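Local structure of putative beta-glucosidase (Bifidobacterium adolescentis, 5WAB) at residues H87-A92 and V137-G142. The protein is a glycoside hydrolase family 3 beta-glucosidase that hydrolyses beta-glucosidic linkages and may also release terminal arabinopyranosyl residues from ginsenosides. Numbering follows the deposited sequence.
Sequences HQVGEA and VGIVAG
The imidazole of His87 lies with one face on the backbone of Gly142: CA of Gly142 sits 3.7 Å from the ring centroid and only 12° off the ring normal, the geometry of a CH-pi contact. Gly138 O and Ala141 O approach the same ring obliquely, while the methyl of Ala141 touches it at CD2, with CB and CD2 3.7 Å apart. The ring reaches this place because His87 CG is anti to the backbone N and beside the carbonyl carbon (chi1 -178°), which swings the imidazole out from its own helix and over CA of Gly142.

Beside the ring the two backbones meet directly. Gly90 and Gly142 come within 4.3 Å CA to CA, and His87 and Gly138 within 3.8 Å, which explains an axis separation of 6.8 Å at a crossing angle of -41°. With no side chain at Gly138, Gly90 or Gly142, the backbones themselves touch. At this spacing CA-H...O contacts join the helices: the CA-H of His87 is aimed almost straight at Gly138 O (CA to O 3.1 Å), and that of Gly142 approaches His87 O less directly. CG of Glu91 rests against Gly142 O at 3.6 Å, and this oxygen is also hydrogen-bonded to Ser145 OG. On another flank Ile139 CD1 packs on Val89 CG1 at 4.3 Å; Val89 also meets Phe71 and helix 301-313.

Helices 83-99 and 129-144 thus join as neighbours in the TIM-barrel-like N-terminal domain, each leading into a strand of its parallel sheet, 102-106 and 149-155. No conventional hydrogen bond crosses between the segments, so cohesion here rests on close van der Waals fit, weak CA-H...O attraction and one aromatic face laid over a glycine.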
ATOM      1  N   HIS A  87      -9.076  -2.541   8.751  1.00 26.30           N
ATOM      2  CA  HIS A  87      -9.048  -3.435   9.900  1.00 27.85           C
ATOM      3  C   HIS A  87     -10.154  -4.469   9.808  1.00 29.75           C
ATOM      4  O   HIS A  87      -9.992  -5.604  10.267  1.00 30.13           O
ATOM      5  CB  HIS A  87      -9.187  -2.625  11.191  1.00 28.68           C
ATOM      6  CG  HIS A  87      -9.113  -3.449  12.438  1.00 29.50           C
ATOM      7  ND1 HIS A  87     -10.164  -4.219  12.886  1.00 31.11           N
ATOM      8  CD2 HIS A  87      -8.112  -3.622  13.332  1.00 29.64           C
ATOM      9  CE1 HIS A  87      -9.813  -4.832  14.003  1.00 31.08           C
ATOM     10  NE2 HIS A  87      -8.572  -4.485  14.295  1.00 30.03           N
ATOM     11  N   GLN A  88     -11.274  -4.094   9.202  1.00 32.73           N
ATOM     12  CA  GLN A  88     -12.414  -4.986   9.065  1.00 34.23           C
ATOM     13  C   GLN A  88     -12.179  -6.038   7.985  1.00 32.80           C
ATOM     14  O   GLN A  88     -12.604  -7.190   8.138  1.00 33.11           O
ATOM     15  CB  GLN A  88     -13.651  -4.149   8.765  1.00 37.80           C
ATOM     16  CG  GLN A  88     -14.956  -4.881   8.833  1.00 42.52           C
ATOM     17  CD  GLN A  88     -16.131  -3.931   8.795  1.00 46.05           C
ATOM     18  OE1 GLN A  88     -15.961  -2.709   8.851  1.00 45.99           O
ATOM     19  NE2 GLN A  88     -17.335  -4.485   8.713  1.00 48.00           N
ATOM     20  N   VAL A  89     -11.524  -5.654   6.882  1.00 29.81           N
ATOM     21  CA  VAL A  89     -11.090  -6.619   5.872  1.00 26.83           C
ATOM     22  C   VAL A  89     -10.157  -7.666   6.476  1.00 25.40           C
ATOM     23  O   VAL A  89     -10.223  -8.853   6.132  1.00 26.04           O
ATOM     24  CB  VAL A  89     -10.421  -5.889   4.687  1.00 24.78           C
ATOM     25  CG1 VAL A  89      -9.894  -6.892   3.674  1.00 23.25           C
ATOM     26  CG2 VAL A  89     -11.390  -4.926   4.027  1.00 25.24           C
ATOM     27  N   GLY A  90      -9.256  -7.244   7.364  1.00 24.19           N
ATOM     28  CA  GLY A  90      -8.337  -8.191   7.974  1.00 23.35           C
ATOM     29  C   GLY A  90      -9.039  -9.228   8.830  1.00 23.72           C
ATOM     30  O   GLY A  90      -8.688 -10.413   8.805  1.00 22.98           O
ATOM     31  N   GLU A  91     -10.034  -8.796   9.611  1.00 25.13           N
ATOM     32  CA  GLU A  91     -10.785  -9.735  10.438  1.00 26.12           C
ATOM     33  C   GLU A  91     -11.439 -10.814   9.588  1.00 24.74           C
ATOM     34  O   GLU A  91     -11.437 -11.994   9.960  1.00 25.31           O
ATOM     35  CB  GLU A  91     -11.838  -8.993  11.255  1.00 28.09           C
ATOM     36  CG  GLU A  91     -11.291  -7.920  12.165  1.00 28.61           C
ATOM     37  CD  GLU A  91     -12.406  -7.143  12.844  1.00 31.58           C
ATOM     38  OE1 GLU A  91     -12.470  -7.154  14.088  1.00 33.98           O
ATOM     39  OE2 GLU A  91     -13.234  -6.537  12.129  1.00 31.85           O
ATOM     40  N   ALA A  92     -12.009 -10.429   8.442  1.00 22.81           N
ATOM     41  CA  ALA A  92     -12.635 -11.418   7.569  1.00 23.51           C
ATOM     42  C   ALA A  92     -11.598 -12.378   6.996  1.00 23.73           C
ATOM     43  O   ALA A  92     -11.836 -13.588   6.931  1.00 24.97           O
ATOM     44  CB  ALA A  92     -13.401 -10.718   6.447  1.00 23.19           C
ATOM     45  N   VAL A 137      -1.686  -1.109   8.402  1.00 20.57           N
ATOM     46  CA  VAL A 137      -1.715  -1.616   9.773  1.00 20.13           C
ATOM     47  C   VAL A 137      -3.062  -2.256  10.079  1.00 20.90           C
ATOM     48  O   VAL A 137      -3.154  -3.143  10.934  1.00 21.83           O
ATOM     49  CB  VAL A 137      -1.387  -0.486  10.770  1.00 19.96           C
ATOM     50  CG1 VAL A 137      -2.472   0.586  10.737  1.00 19.00           C
ATOM     51  CG2 VAL A 137      -1.207  -1.031  12.193  1.00 18.17           C
ATOM     52  N   GLY A 138      -4.122  -1.829   9.384  1.00 20.82           N
ATOM     53  CA  GLY A 138      -5.422  -2.439   9.590  1.00 21.28           C
ATOM     54  C   GLY A 138      -5.442  -3.914   9.247  1.00 22.52           C
ATOM     55  O   GLY A 138      -6.164  -4.692   9.879  1.00 24.12           O
ATOM     56  N   ILE A 139      -4.650  -4.324   8.254  1.00 20.95           N
ATOM     57  CA  ILE A 139      -4.569  -5.740   7.903  1.00 20.96           C
ATOM     58  C   ILE A 139      -3.914  -6.531   9.028  1.00 22.40           C
ATOM     59  O   ILE A 139      -4.403  -7.595   9.425  1.00 22.74           O
ATOM     60  CB  ILE A 139      -3.822  -5.929   6.570  1.00 19.89           C
ATOM     61  CG1 ILE A 139      -4.597  -5.267   5.432  1.00 20.44           C
ATOM     62  CG2 ILE A 139      -3.642  -7.399   6.261  1.00 16.67           C
ATOM     63  CD1 ILE A 139      -5.976  -5.859   5.212  1.00 18.60           C
ATOM     64  N   VAL A 140      -2.789  -6.033   9.549  1.00 23.80           N
ATOM     65  CA  VAL A 140      -2.073  -6.735  10.616  1.00 23.16           C
ATOM     66  C   VAL A 140      -2.924  -6.814  11.877  1.00 26.78           C
ATOM     67  O   VAL A 140      -3.126  -7.894  12.447  1.00 30.65           O
ATOM     68  CB  VAL A 140      -0.723  -6.048  10.896  1.00 22.29           C
ATOM     69  CG1 VAL A 140      -0.037  -6.696  12.079  1.00 21.57           C
ATOM     70  CG2 VAL A 140       0.171  -6.097   9.656  1.00 16.04           C
ATOM     71  N   ALA A 141      -3.422  -5.667  12.345  1.00 27.22           N
ATOM     72  CA  ALA A 141      -4.222  -5.654  13.568  1.00 26.62           C
ATOM     73  C   ALA A 141      -5.520  -6.430  13.389  1.00 26.35           C
ATOM     74  O   ALA A 141      -5.977  -7.114  14.312  1.00 26.75           O
ATOM     75  CB  ALA A 141      -4.514  -4.219  13.995  1.00 27.19           C
ATOM     76  N   GLY A 142      -6.129  -6.334  12.207  1.00 26.27           N
ATOM     77  CA  GLY A 142      -7.388  -7.016  11.979  1.00 16.82           C
ATOM     78  C   GLY A 142      -7.245  -8.526  11.966  1.00 18.54           C
ATOM     79  O   GLY A 142      -7.996  -9.233  12.639  1.00 20.42           O
TER